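Local coordinates for cellulosome anchoring protein cohesin region (Clostridium thermocellum, PDB 4DH2) that serves as the type I cohesin module of a cellulosome anchoring protein, binding a type I dockerin module through one side of its beta-sandwich, at residues Y15-L20 with K147-V152; P42-Q47 with F141-L146; F49-Y54 with G137-C142; Y131-F136 with L153-V158. All blocks are in the same frame, centred on the assembly; numbering follows the deposited sequence.

Interaction 1. Residues Y15-L20 with K147-V152; sequences YILDVL and KPILAV
The phenol of Y15 receives K147 at its hydroxyl end: K147 NZ donates to Y15 OH over 3.1 Å, while K147 CE lies obliquely to the ring, 3.8 Å from Y15 CE2. The ring edge near CD2 meets the carbonyl O of P148, and I149 CG1 approaches the ring obliquely and touches Y15 CB. A bend at chi3 of K147 (74°) turns the ammonium back to the hydroxyl, and D14 supplies that ammonium with a salt bridge. Further along, side chains alternate between two faces. On one, I16 CD1 packs 3.5 Å from V152 CG2, and D18 OD1 lies against V152 CB, the other oxygen of D18 being bonded to N40. On the opposite, buried face, L17 and I149 cross at about a right angle, L17 CD2 meeting I149 CG2, and A151 CB touches both L17 CD1 and V19 CG2. The backbones are joined by L150 N to Y15 O, L17 N to L150 O (2.8 Å), V152 N to L17 O (176° at the hydrogen) and V19 N to V152 O. Axes 27° apart and the register I16–L150, L17–A151, D18–V152 identify a parallel pairing of first and last strands, as in the jelly-roll sandwich of cohesins.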
loop_
_atom_site.group_PDB
_atom_site.type_symbol
_atom_site.label_atom_id
_atom_site.label_comp_id
_atom_site.label_asym_id
_atom_site.label_seq_id
_atom_site.Cartn_x
_atom_site.Cartn_y
_atom_site.Cartn_z
ATOM N N TYR A 15 13.824 13.146 -0.468
ATOM C CA TYR A 15 14.170 11.814 -0.965
ATOM C C TYR A 15 13.140 11.347 -1.984
ATOM O O TYR A 15 11.978 11.764 -1.974
ATOM C CB TYR A 15 14.190 10.779 0.164
ATOM C CG TYR A 15 14.986 11.267 1.353
ATOM C CD1 TYR A 15 16.354 11.419 1.276
ATOM C CD2 TYR A 15 14.350 11.610 2.515
ATOM C CE1 TYR A 15 17.076 11.913 2.384
ATOM C CE2 TYR A 15 15.047 12.076 3.607
ATOM C CZ TYR A 15 16.390 12.229 3.540
ATOM O OH TYR A 15 17.039 12.695 4.676
ATOM N N ILE A 16 13.573 10.431 -2.826
ATOM C CA ILE A 16 12.734 9.953 -3.889
ATOM C C ILE A 16 13.087 8.509 -4.277
ATOM O O ILE A 16 14.214 8.047 -4.069
ATOM C CB ILE A 16 12.899 10.926 -5.107
ATOM C CG1 ILE A 16 11.842 10.693 -6.165
ATOM C CG2 ILE A 16 14.308 10.795 -5.695
ATOM C CD1 ILE A 16 11.419 12.012 -6.873
ATOM N N LEU A 17 12.091 7.790 -4.796
ATOM C CA LEU A 17 12.299 6.505 -5.466
ATOM C C LEU A 17 11.320 6.395 -6.627
ATOM O O LEU A 17 10.457 7.262 -6.848
ATOM C CB LEU A 17 12.133 5.317 -4.510
ATOM C CG LEU A 17 10.785 5.251 -3.785
ATOM C CD1 LEU A 17 9.745 4.620 -4.613
ATOM C CD2 LEU A 17 10.974 4.491 -2.465
ATOM N N ASP A 18 11.486 5.322 -7.383
ATOM C CA ASP A 18 10.615 5.033 -8.504
ATOM C C ASP A 18 9.861 3.740 -8.220
ATOM O O ASP A 18 10.452 2.783 -7.703
ATOM C CB ASP A 18 11.431 4.841 -9.785
ATOM C CG ASP A 18 12.090 6.127 -10.244
ATOM O OD1 ASP A 18 11.443 6.902 -10.936
ATOM O OD2 ASP A 18 13.246 6.340 -9.904
ATOM N N VAL A 19 8.577 3.739 -8.567
ATOM C CA VAL A 19 7.738 2.562 -8.438
ATOM C C VAL A 19 7.275 2.174 -9.849
ATOM O O VAL A 19 6.686 3.001 -10.548
ATOM C CB VAL A 19 6.521 2.847 -7.552
ATOM C CG1 VAL A 19 5.669 1.630 -7.411
ATOM C CG2 VAL A 19 6.969 3.346 -6.192
ATOM N N LEU A 20 7.523 0.921 -10.247
ATOM C CA LEU A 20 7.212 0.466 -11.613
ATOM C C LEU A 20 6.343 -0.775 -11.626
ATOM O O LEU A 20 6.537 -1.680 -10.819
ATOM C CB LEU A 20 8.510 0.139 -12.347
ATOM C CG LEU A 20 9.598 1.210 -12.400
ATOM C CD1 LEU A 20 10.528 1.087 -11.219
ATOM C CD2 LEU A 20 10.390 1.102 -13.693
ATOM N N LYS A 147 10.094 11.332 7.663
ATOM C CA LYS A 147 10.268 12.273 6.556
ATOM C C LYS A 147 9.732 11.616 5.293
ATOM O O LYS A 147 9.924 10.418 5.068
ATOM C CB LYS A 147 11.734 12.628 6.353
ATOM C CG LYS A 147 12.342 13.439 7.493
ATOM C CD LYS A 147 13.826 13.700 7.223
ATOM C CE LYS A 147 14.048 14.753 6.128
ATOM N NZ LYS A 147 15.502 15.059 5.955
ATOM N N PRO A 148 9.069 12.410 4.450
ATOM C CA PRO A 148 8.496 11.807 3.251
ATOM C C PRO A 148 9.565 11.397 2.267
ATOM O O PRO A 148 10.626 12.026 2.158
ATOM C CB PRO A 148 7.609 12.931 2.667
ATOM C CG PRO A 148 8.084 14.179 3.294
ATOM C CD PRO A 148 8.633 13.801 4.648
ATOM N N ILE A 149 9.263 10.329 1.538
ATOM C CA ILE A 149 10.048 9.904 0.401
ATOM C C ILE A 149 9.069 9.937 -0.776
ATOM O O ILE A 149 8.026 9.305 -0.715
ATOM C CB ILE A 149 10.548 8.453 0.589
ATOM C CG1 ILE A 149 11.494 8.335 1.827
ATOM C CG2 ILE A 149 11.236 7.995 -0.656
ATOM C CD1 ILE A 149 11.834 6.884 2.181
ATOM N N LEU A 150 9.340 10.733 -1.802
ATOM C CA LEU A 150 8.447 10.755 -2.949
ATOM C C LEU A 150 8.570 9.495 -3.788
ATOM O O LEU A 150 9.649 8.947 -3.949
ATOM C CB LEU A 150 8.777 11.949 -3.840
ATOM C CG LEU A 150 8.759 13.273 -3.107
ATOM C CD1 LEU A 150 9.180 14.389 -4.064
ATOM C CD2 LEU A 150 7.397 13.541 -2.553
ATOM N N ALA A 151 7.457 9.102 -4.401
ATOM C CA ALA A 151 7.451 7.923 -5.238
ATOM C C ALA A 151 7.060 8.351 -6.651
ATOM O O ALA A 151 5.966 8.849 -6.861
ATOM C CB ALA A 151 6.440 6.915 -4.720
ATOM N N VAL A 152 7.970 8.192 -7.596
ATOM C CA VAL A 152 7.631 8.473 -8.973
ATOM C C VAL A 152 6.970 7.220 -9.546
ATOM O O VAL A 152 7.635 6.212 -9.770
ATOM C CB VAL A 152 8.880 8.780 -9.798
ATOM C CG1 VAL A 152 8.462 9.110 -11.263
ATOM C CG2 VAL A 152 9.715 9.896 -9.154
#

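Interaction 2. Residues P42-Q47 with F141-L146; sequences PSHGIQ and FCDFDL
H44 and D143 meet with ring and carboxylate planes 80° apart, nearly perpendicular. NE2 of H44 donates to OD2 of D143 over 2.7 Å; the acceptor lies in the imidazole plane, at the ring edge, and the bond uses the anti lone pair of the carboxylate, pointing away from OD1. Both side chains have CG between the backbone N and the carbonyl carbon (chi1 72° in D143), which brings the imidazole edge to the carboxylate oxygen. The other oxygen of D143, OD1, accepts a weak bond from D145 N and a further one from K147 N, so the carboxylate is fixed at both ends and its rotation is restricted.

Q47 and F144 cross obliquely, amide and ring planes 54° apart, with OE1 of Q47 3.3 Å from CD1 of F144. NE2 of Q47 donates to the D94 carboxylate and to the carbonyl O of D95; R26 of the dockerin chain reaches OE1 weakly and makes a cation-pi contact with F144. I46 meets F141 instead: I46 CD1 stands at the ring edge of F141, 4.1 Å from F141 CD1. Q47 N donates to C142 O over 2.9 Å, and a water bridges G45 O to F144 N, 2.9 Å from each.

Two type I turns, P42–G45 and D143–L146, are thereby joined. The first belongs to the loop between strands 31-39 and 48-54; the second follows strand 129-142 on the way to strand 149-161, whose I149 packs on both I46 and F141.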
loop_
_atom_site.group_PDB
_atom_site.type_symbol
_atom_site.label_atom_id
_atom_site.label_comp_id
_atom_site.label_asym_id
_atom_site.label_seq_id
_atom_site.Cartn_x
_atom_site.Cartn_y
_atom_site.Cartn_z
ATOM N N PRO A 42 16.107 5.018 -1.562
ATOM C CA PRO A 42 17.118 5.689 -0.730
ATOM C C PRO A 42 17.861 4.696 0.140
ATOM O O PRO A 42 17.254 3.869 0.831
ATOM C CB PRO A 42 16.303 6.661 0.129
ATOM C CG PRO A 42 15.026 6.941 -0.729
ATOM C CD PRO A 42 14.759 5.596 -1.401
ATOM N N SER A 43 19.183 4.805 0.155
ATOM C CA SER A 43 19.973 3.874 0.935
ATOM C C SER A 43 19.714 3.995 2.422
ATOM O O SER A 43 19.958 3.052 3.161
ATOM C CB SER A 43 21.464 4.080 0.636
ATOM O OG SER A 43 21.864 5.366 1.026
ATOM N N HIS A 44 19.230 5.140 2.893
ATOM C CA HIS A 44 18.959 5.237 4.325
ATOM C C HIS A 44 17.652 4.572 4.744
ATOM O O HIS A 44 17.413 4.366 5.937
ATOM C CB HIS A 44 19.079 6.666 4.856
ATOM C CG HIS A 44 17.869 7.530 4.666
ATOM N ND1 HIS A 44 17.558 8.120 3.463
ATOM C CD2 HIS A 44 16.975 8.011 5.565
ATOM C CE1 HIS A 44 16.484 8.882 3.616
ATOM N NE2 HIS A 44 16.113 8.832 4.882
ATOM N N GLY A 45 16.835 4.207 3.760
ATOM C CA GLY A 45 15.788 3.231 3.986
ATOM C C GLY A 45 14.369 3.742 4.150
ATOM O O GLY A 45 14.126 4.802 4.730
ATOM N N ILE A 46 13.433 2.943 3.636
ATOM C CA ILE A 46 12.002 3.115 3.844
ATOM C C ILE A 46 11.550 2.413 5.137
ATOM O O ILE A 46 11.767 1.209 5.328
ATOM C CB ILE A 46 11.221 2.492 2.684
ATOM C CG1 ILE A 46 11.688 3.086 1.343
ATOM C CG2 ILE A 46 9.697 2.683 2.836
ATOM C CD1 ILE A 46 11.299 2.239 0.142
ATOM N N GLN A 47 10.901 3.180 5.998
ATOM C CA GLN A 47 10.244 2.668 7.198
ATOM C C GLN A 47 8.858 2.122 6.905
ATOM O O GLN A 47 8.447 1.064 7.428
ATOM C CB GLN A 47 10.146 3.811 8.212
ATOM C CG GLN A 47 9.180 3.592 9.365
ATOM C CD GLN A 47 9.727 2.585 10.356
ATOM O OE1 GLN A 47 10.861 2.704 10.805
ATOM N NE2 GLN A 47 8.941 1.570 10.660
ATOM N N PHE A 141 5.096 7.188 1.257
ATOM C CA PHE A 141 6.289 6.503 1.765
ATOM C C PHE A 141 6.963 7.413 2.778
ATOM O O PHE A 141 6.950 8.630 2.621
ATOM C CB PHE A 141 7.324 6.276 0.662
ATOM C CG PHE A 141 6.947 5.265 -0.381
ATOM C CD1 PHE A 141 7.685 4.112 -0.549
ATOM C CD2 PHE A 141 5.889 5.497 -1.233
ATOM C CE1 PHE A 141 7.356 3.198 -1.496
ATOM C CE2 PHE A 141 5.575 4.582 -2.215
ATOM C CZ PHE A 141 6.289 3.438 -2.339
ATOM N N CYS A 142 7.609 6.845 3.784
ATOM C CA CYS A 142 8.409 7.656 4.685
ATOM C C CYS A 142 9.631 6.904 5.197
ATOM O O CYS A 142 9.724 5.659 5.089
ATOM C CB CYS A 142 7.595 8.191 5.853
ATOM S SG CYS A 142 7.128 6.922 7.125
ATOM N N ASP A 143 10.575 7.675 5.749
ATOM C CA ASP A 143 11.761 7.101 6.350
ATOM C C ASP A 143 11.575 6.918 7.847
ATOM O O ASP A 143 10.484 7.153 8.376
ATOM C CB ASP A 143 13.039 7.878 6.017
ATOM C CG ASP A 143 13.158 9.202 6.698
ATOM O OD1 ASP A 143 12.374 9.538 7.611
ATOM O OD2 ASP A 143 14.135 9.914 6.320
ATOM N N PHE A 144 12.636 6.463 8.494
ATOM C CA PHE A 144 12.578 6.176 9.932
ATOM C C PHE A 144 12.148 7.391 10.744
ATOM O O PHE A 144 11.409 7.274 11.743
ATOM C CB PHE A 144 13.918 5.692 10.444
ATOM C CG PHE A 144 13.886 5.388 11.902
ATOM C CD1 PHE A 144 13.400 4.182 12.336
ATOM C CD2 PHE A 144 14.318 6.320 12.826
ATOM C CE1 PHE A 144 13.361 3.892 13.694
ATOM C CE2 PHE A 144 14.277 6.039 14.166
ATOM C CZ PHE A 144 13.795 4.823 14.594
ATOM N N ASP A 145 12.567 8.581 10.299
ATOM C CA ASP A 145 12.199 9.815 10.965
ATOM C C ASP A 145 10.885 10.422 10.520
ATOM O O ASP A 145 10.562 11.550 10.903
ATOM C CB ASP A 145 13.321 10.848 10.799
ATOM C CG ASP A 145 14.623 10.380 11.411
ATOM O OD1 ASP A 145 14.611 9.993 12.616
ATOM O OD2 ASP A 145 15.649 10.346 10.694
ATOM N N LEU A 146 10.116 9.645 9.759
ATOM C CA LEU A 146 8.804 10.036 9.235
ATOM C C LEU A 146 8.895 11.139 8.191
ATOM O O LEU A 146 7.883 11.787 7.862
ATOM C CB LEU A 146 7.840 10.470 10.340
ATOM C CG LEU A 146 7.792 9.512 11.545
ATOM C CD1 LEU A 146 6.788 9.991 12.580
ATOM C CD2 LEU A 146 7.472 8.130 11.084
HETATM O O HOH W 1 15.145 5.838 7.286
#

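Interaction 3. Residues F49-Y54 with G137-C142; sequences FNLSLY and GESNFC
E138 can be followed outward over the neighbouring strand toward N50 and S52. Its CB leads to a CG placed between the backbone N and the carbonyl carbon (chi1 61°), and a second bend at chi2 folds the chain across; CG passes 3.9 Å from S52 OG. The carboxyl carbon CD then lies 3.7 Å from S52 OG and 4.1 Å from N50 O. At the tip, OE1 is 2.8 Å from S52 OG, a hydroxyl that also has E88 within bonding reach, so which carboxylate takes its proton is not settled. OE2 lies near N50 O, an acceptor beside an acceptor, which may raise the acid's pKa somewhat.

N50 places its amide on the same face, at about a right angle to E138. A water links N50 OD1 (2.8 Å) with N140 ND2, while N50 ND2 donates to F91 O and to L64 O of the dockerin chain. On the opposite face, F49 CB stands over the ring of F141, 3.5 Å from its centroid and 19° off the normal, a CH-pi contact; the two rings, near parallel, are slid so far apart that they barely overlap. L51 CD1 adds 3.7 Å packing on S139 CB.

Reciprocal bonds N50 N to N140 O and N140 N to N50 O, each 2.8 Å, flanked by the non-hydrogen-bonded pairs F49–F141 and L51–S139, define an antiparallel ladder with axes at 165°. Its aromatic face lies in the sandwich core, and its polar face, where I18 of the dockerin chain packs on N50 and N140, forms part of the cohesin's dockerin-binding surface.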
loop_
_atom_site.group_PDB
_atom_site.type_symbol
_atom_site.label_atom_id
_atom_site.label_comp_id
_atom_site.label_asym_id
_atom_site.label_seq_id
_atom_site.Cartn_x
_atom_site.Cartn_y
_atom_site.Cartn_z
ATOM N N PHE A 49 5.375 2.187 3.841
ATOM C CA PHE A 49 4.704 2.695 2.649
ATOM C C PHE A 49 3.328 2.138 2.538
ATOM O O PHE A 49 3.021 1.070 3.076
ATOM C CB PHE A 49 5.512 2.431 1.368
ATOM C CG PHE A 49 5.561 0.967 0.927
ATOM C CD1 PHE A 49 4.506 0.382 0.246
ATOM C CD2 PHE A 49 6.687 0.206 1.180
ATOM C CE1 PHE A 49 4.592 -0.927 -0.177
ATOM C CE2 PHE A 49 6.776 -1.090 0.776
ATOM C CZ PHE A 49 5.722 -1.670 0.094
ATOM N N ASN A 50 2.477 2.879 1.834
ATOM C CA ASN A 50 1.091 2.504 1.623
ATOM C C ASN A 50 0.832 2.939 0.190
ATOM O O ASN A 50 1.039 4.121 -0.157
ATOM C CB ASN A 50 0.284 3.254 2.677
ATOM C CG ASN A 50 -1.220 2.991 2.672
ATOM O OD1 ASN A 50 -1.953 3.882 3.084
ATOM N ND2 ASN A 50 -1.684 1.803 2.269
ATOM N N LEU A 51 0.429 1.975 -0.643
ATOM C CA LEU A 51 0.348 2.172 -2.095
ATOM C C LEU A 51 -0.898 1.430 -2.596
ATOM O O LEU A 51 -1.164 0.320 -2.113
ATOM C CB LEU A 51 1.623 1.568 -2.718
ATOM C CG LEU A 51 1.813 1.515 -4.223
ATOM C CD1 LEU A 51 1.674 2.884 -4.772
ATOM C CD2 LEU A 51 3.201 1.000 -4.473
ATOM N N SER A 52 -1.645 2.031 -3.529
ATOM C CA SER A 52 -2.800 1.375 -4.189
ATOM C C SER A 52 -2.545 1.229 -5.680
ATOM O O SER A 52 -1.986 2.161 -6.332
ATOM C CB SER A 52 -4.073 2.245 -4.063
ATOM O OG SER A 52 -4.519 2.290 -2.727
ATOM N N LEU A 53 -3.018 0.111 -6.218
ATOM C CA LEU A 53 -3.062 -0.127 -7.662
ATOM C C LEU A 53 -4.478 -0.443 -8.068
ATOM O O LEU A 53 -5.249 -1.005 -7.278
ATOM C CB LEU A 53 -2.218 -1.361 -8.004
ATOM C CG LEU A 53 -0.726 -1.348 -7.764
ATOM C CD1 LEU A 53 -0.163 -2.684 -8.237
ATOM C CD2 LEU A 53 -0.074 -0.212 -8.489
ATOM N N TYR A 54 -4.823 -0.136 -9.318
ATOM C CA TYR A 54 -6.115 -0.516 -9.843
ATOM C C TYR A 54 -5.904 -1.374 -11.070
ATOM O O TYR A 54 -4.922 -1.191 -11.791
ATOM C CB TYR A 54 -6.883 0.697 -10.279
ATOM C CG TYR A 54 -7.252 1.587 -9.142
ATOM C CD1 TYR A 54 -8.390 1.341 -8.401
ATOM C CD2 TYR A 54 -6.434 2.646 -8.787
ATOM C CE1 TYR A 54 -8.743 2.160 -7.352
ATOM C CE2 TYR A 54 -6.784 3.478 -7.746
ATOM C CZ TYR A 54 -7.937 3.217 -7.033
ATOM O OH TYR A 54 -8.294 4.037 -5.983
ATOM N N GLY A 137 -3.239 4.505 -7.363
ATOM C CA GLY A 137 -3.907 5.507 -6.568
ATOM C C GLY A 137 -2.929 6.247 -5.666
ATOM O O GLY A 137 -1.783 6.588 -6.022
ATOM N N GLU A 138 -3.398 6.466 -4.466
ATOM C CA GLU A 138 -2.569 7.053 -3.416
ATOM C C GLU A 138 -1.285 6.237 -3.145
ATOM O O GLU A 138 -1.214 5.021 -3.284
ATOM C CB GLU A 138 -3.379 7.225 -2.125
ATOM C CG GLU A 138 -3.919 5.927 -1.538
ATOM C CD GLU A 138 -2.832 5.081 -0.907
ATOM O OE1 GLU A 138 -2.919 3.839 -1.028
ATOM O OE2 GLU A 138 -1.901 5.659 -0.290
ATOM N N SER A 139 -0.252 6.967 -2.788
ATOM C CA SER A 139 1.046 6.423 -2.585
ATOM C C SER A 139 1.692 7.316 -1.544
ATOM O O SER A 139 1.825 8.524 -1.745
ATOM C CB SER A 139 1.833 6.497 -3.888
ATOM O OG SER A 139 3.199 6.272 -3.687
ATOM N N ASN A 140 2.115 6.703 -0.450
ATOM C CA ASN A 140 2.735 7.417 0.654
ATOM C C ASN A 140 3.909 6.583 1.172
ATOM O O ASN A 140 3.727 5.396 1.466
ATOM C CB ASN A 140 1.754 7.580 1.805
ATOM C CG ASN A 140 0.724 8.640 1.554
ATOM O OD1 ASN A 140 1.055 9.786 1.218
ATOM N ND2 ASN A 140 -0.543 8.280 1.740
ATOM N N PHE A 141 5.096 7.188 1.257
ATOM C CA PHE A 141 6.289 6.503 1.765
ATOM C C PHE A 141 6.963 7.413 2.778
ATOM O O PHE A 141 6.950 8.630 2.621
ATOM C CB PHE A 141 7.324 6.276 0.662
ATOM C CG PHE A 141 6.947 5.265 -0.381
ATOM C CD1 PHE A 141 7.685 4.112 -0.549
ATOM C CD2 PHE A 141 5.889 5.497 -1.233
ATOM C CE1 PHE A 141 7.356 3.198 -1.496
ATOM C CE2 PHE A 141 5.575 4.582 -2.215
ATOM C CZ PHE A 141 6.289 3.438 -2.339
ATOM N N CYS A 142 7.609 6.845 3.784
ATOM C CA CYS A 142 8.409 7.656 4.685
ATOM C C CYS A 142 9.631 6.904 5.197
ATOM O O CYS A 142 9.724 5.659 5.089
ATOM C CB CYS A 142 7.595 8.191 5.853
ATOM S SG CYS A 142 7.128 6.922 7.125
HETATM O O HOH W 2 -1.065 6.365 3.900
#

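Interaction 4. Residues Y131-F136 with L153-V158; sequences YSLITF and LKEGKV
With chi1 near -70° in F136 and -55° in L153, each CG stands beside its own backbone N, and the two side chains meet at a slant. L153 CB thereby comes over one face of the F136 ring, 4.0 Å from the centroid and 25° off the normal, as a CH-pi contact, while L153 CD1 reaches back to F136 CB at 3.7 Å. The edge of the same ring meets the backbone: CE2 of F136 is 3.3 Å from K154 O, and E155 N lies near the ring plane. E155, extended beyond CG, runs antiparallel to the F136 side chain and lays its carboxylate alongside T135, OE2 being 3.4 Å from T135 CG2. A water accepts from F136 N and donates to E155 OE2, although the second distance is unusually short and its detail doubtful.

Beyond E155 the strands pair as an antiparallel ladder. S132 and V158 exchange two backbone bonds of 2.8 Å, and I134 N donates to G156 O at 2.9 Å; the return bond, G156 N to I134 O, is longer at 3.3 Å. I134 CD1 meets V158 CG2 on the buried face, whereas Y131 lies alongside the aliphatic part of K157 on the outer one.

The chemistry is thus divided: backbone bonds set the antiparallel register, the inward side is largely apolar, with I134 and V158 in contact, and the charged ends of E155 and K157 belong to exposed residues, consistent with solvent moderating their charges.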
loop_
_atom_site.group_PDB
_atom_site.type_symbol
_atom_site.label_atom_id
_atom_site.label_comp_id
_atom_site.label_asym_id
_atom_site.label_seq_id
_atom_site.Cartn_x
_atom_site.Cartn_y
_atom_site.Cartn_z
ATOM N N TYR A 131 -4.653 -4.527 -24.729
ATOM C CA TYR A 131 -3.805 -4.059 -23.632
ATOM C C TYR A 131 -4.662 -3.768 -22.422
ATOM O O TYR A 131 -5.752 -3.219 -22.540
ATOM C CB TYR A 131 -3.074 -2.776 -24.036
ATOM C CG TYR A 131 -2.197 -2.961 -25.241
ATOM C CD1 TYR A 131 -0.913 -3.468 -25.102
ATOM C CD2 TYR A 131 -2.649 -2.669 -26.514
ATOM C CE1 TYR A 131 -0.087 -3.653 -26.193
ATOM C CE2 TYR A 131 -1.822 -2.846 -27.626
ATOM C CZ TYR A 131 -0.540 -3.344 -27.451
ATOM O OH TYR A 131 0.309 -3.535 -28.523
ATOM N N SER A 132 -4.188 -4.127 -21.239
ATOM C CA SER A 132 -4.936 -3.785 -20.044
ATOM C C SER A 132 -4.010 -3.031 -19.091
ATOM O O SER A 132 -2.910 -3.476 -18.801
ATOM C CB SER A 132 -5.495 -5.015 -19.356
ATOM O OG SER A 132 -6.485 -4.638 -18.422
ATOM N N LEU A 133 -4.473 -1.888 -18.622
ATOM C CA LEU A 133 -3.641 -0.954 -17.864
ATOM C C LEU A 133 -3.713 -1.245 -16.376
ATOM O O LEU A 133 -4.775 -1.565 -15.857
ATOM C CB LEU A 133 -4.204 0.452 -18.147
ATOM C CG LEU A 133 -3.371 1.709 -17.970
ATOM C CD1 LEU A 133 -2.174 1.705 -18.882
ATOM C CD2 LEU A 133 -4.276 2.915 -18.264
ATOM N N ILE A 134 -2.582 -1.103 -15.693
ATOM C CA ILE A 134 -2.553 -1.214 -14.252
ATOM C C ILE A 134 -2.138 0.168 -13.761
ATOM O O ILE A 134 -1.054 0.650 -14.100
ATOM C CB ILE A 134 -1.583 -2.294 -13.818
ATOM C CG1 ILE A 134 -2.171 -3.670 -14.176
ATOM C CG2 ILE A 134 -1.353 -2.231 -12.295
ATOM C CD1 ILE A 134 -1.186 -4.743 -14.128
ATOM N N THR A 135 -3.017 0.806 -12.994
ATOM C CA THR A 135 -2.812 2.192 -12.628
ATOM C C THR A 135 -2.575 2.319 -11.137
ATOM O O THR A 135 -2.655 1.341 -10.400
ATOM C CB THR A 135 -4.006 3.043 -12.973
ATOM O OG1 THR A 135 -5.153 2.565 -12.275
ATOM C CG2 THR A 135 -4.300 2.953 -14.468
ATOM N N PHE A 136 -2.308 3.538 -10.695
ATOM C CA PHE A 136 -2.048 3.768 -9.277
ATOM C C PHE A 136 -3.047 4.674 -8.663
ATOM O O PHE A 136 -3.594 5.543 -9.331
ATOM C CB PHE A 136 -0.727 4.461 -9.103
ATOM C CG PHE A 136 0.414 3.616 -9.399
ATOM C CD1 PHE A 136 0.874 2.714 -8.477
ATOM C CD2 PHE A 136 1.055 3.706 -10.617
ATOM C CE1 PHE A 136 1.933 1.912 -8.755
ATOM C CE2 PHE A 136 2.113 2.892 -10.889
ATOM C CZ PHE A 136 2.560 2.014 -9.973
ATOM N N LEU A 153 5.680 7.298 -9.780
ATOM C CA LEU A 153 4.920 6.134 -10.212
ATOM C C LEU A 153 4.886 5.984 -11.738
ATOM O O LEU A 153 4.625 6.926 -12.492
ATOM C CB LEU A 153 3.508 6.278 -9.715
ATOM C CG LEU A 153 3.353 6.503 -8.202
ATOM C CD1 LEU A 153 1.915 6.688 -7.839
ATOM C CD2 LEU A 153 3.952 5.345 -7.411
ATOM N N LYS A 154 5.162 4.783 -12.189
ATOM C CA LYS A 154 5.086 4.470 -13.589
ATOM C C LYS A 154 4.097 3.332 -13.781
ATOM O O LYS A 154 4.290 2.259 -13.250
ATOM C CB LYS A 154 6.482 4.112 -14.076
ATOM C CG LYS A 154 7.501 5.234 -13.876
ATOM C CD LYS A 154 8.927 4.694 -13.902
ATOM C CE LYS A 154 9.959 5.780 -14.188
ATOM N NZ LYS A 154 11.329 5.182 -14.216
ATOM N N GLU A 155 3.025 3.609 -14.519
ATOM C CA GLU A 155 1.968 2.639 -14.742
ATOM C C GLU A 155 2.507 1.538 -15.627
ATOM O O GLU A 155 3.596 1.665 -16.191
ATOM C CB GLU A 155 0.781 3.299 -15.409
ATOM C CG GLU A 155 0.054 4.245 -14.474
ATOM C CD GLU A 155 -1.153 4.950 -15.091
ATOM O OE1 GLU A 155 -1.281 5.011 -16.332
ATOM O OE2 GLU A 155 -1.974 5.484 -14.309
ATOM N N GLY A 156 1.745 0.470 -15.753
ATOM C CA GLY A 156 2.184 -0.671 -16.536
ATOM C C GLY A 156 1.034 -1.224 -17.338
ATOM O O GLY A 156 -0.114 -0.811 -17.164
ATOM N N LYS A 157 1.327 -2.167 -18.227
ATOM C CA LYS A 157 0.288 -2.731 -19.077
ATOM C C LYS A 157 0.513 -4.218 -19.186
ATOM O O LYS A 157 1.658 -4.684 -19.104
ATOM C CB LYS A 157 0.344 -2.152 -20.497
ATOM C CG LYS A 157 1.786 -2.052 -21.004
ATOM C CD LYS A 157 1.906 -2.009 -22.508
ATOM C CE LYS A 157 3.377 -1.870 -22.900
ATOM N NZ LYS A 157 3.557 -1.570 -24.334
ATOM N N VAL A 158 -0.586 -4.934 -19.343
ATOM C CA VAL A 158 -0.563 -6.324 -19.723
ATOM C C VAL A 158 -0.987 -6.348 -21.182
ATOM O O VAL A 158 -2.065 -5.859 -21.531
ATOM C CB VAL A 158 -1.553 -7.170 -18.919
ATOM C CG1 VAL A 158 -1.468 -8.645 -19.364
ATOM C CG2 VAL A 158 -1.279 -7.029 -17.418
HETATM O O HOH W 3 -2.052 6.197 -12.008
#

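All four interactions lie in one cohesin domain and one mixed sheet, in which strands 15-27, 149-161, 129-142 and 48-54 are consecutive neighbours. Interaction 1 pairs the first two, interaction 4 the middle two and interaction 3 the last two; interaction 2 packs the loop before strand 48-54 against the end of strand 129-142 and the turn after it. Interactions 2 and 3 share F141 and C142, with centres about 14 Å apart; those of interactions 2 and 4 are about 26 Å apart. Interactions 1, 2 and 3 tie early segments to late ones, while interaction 4 joins the two strands of the late hairpin. Interactions 2 and 3 touch the dockerin chain; 1 and 4 do not.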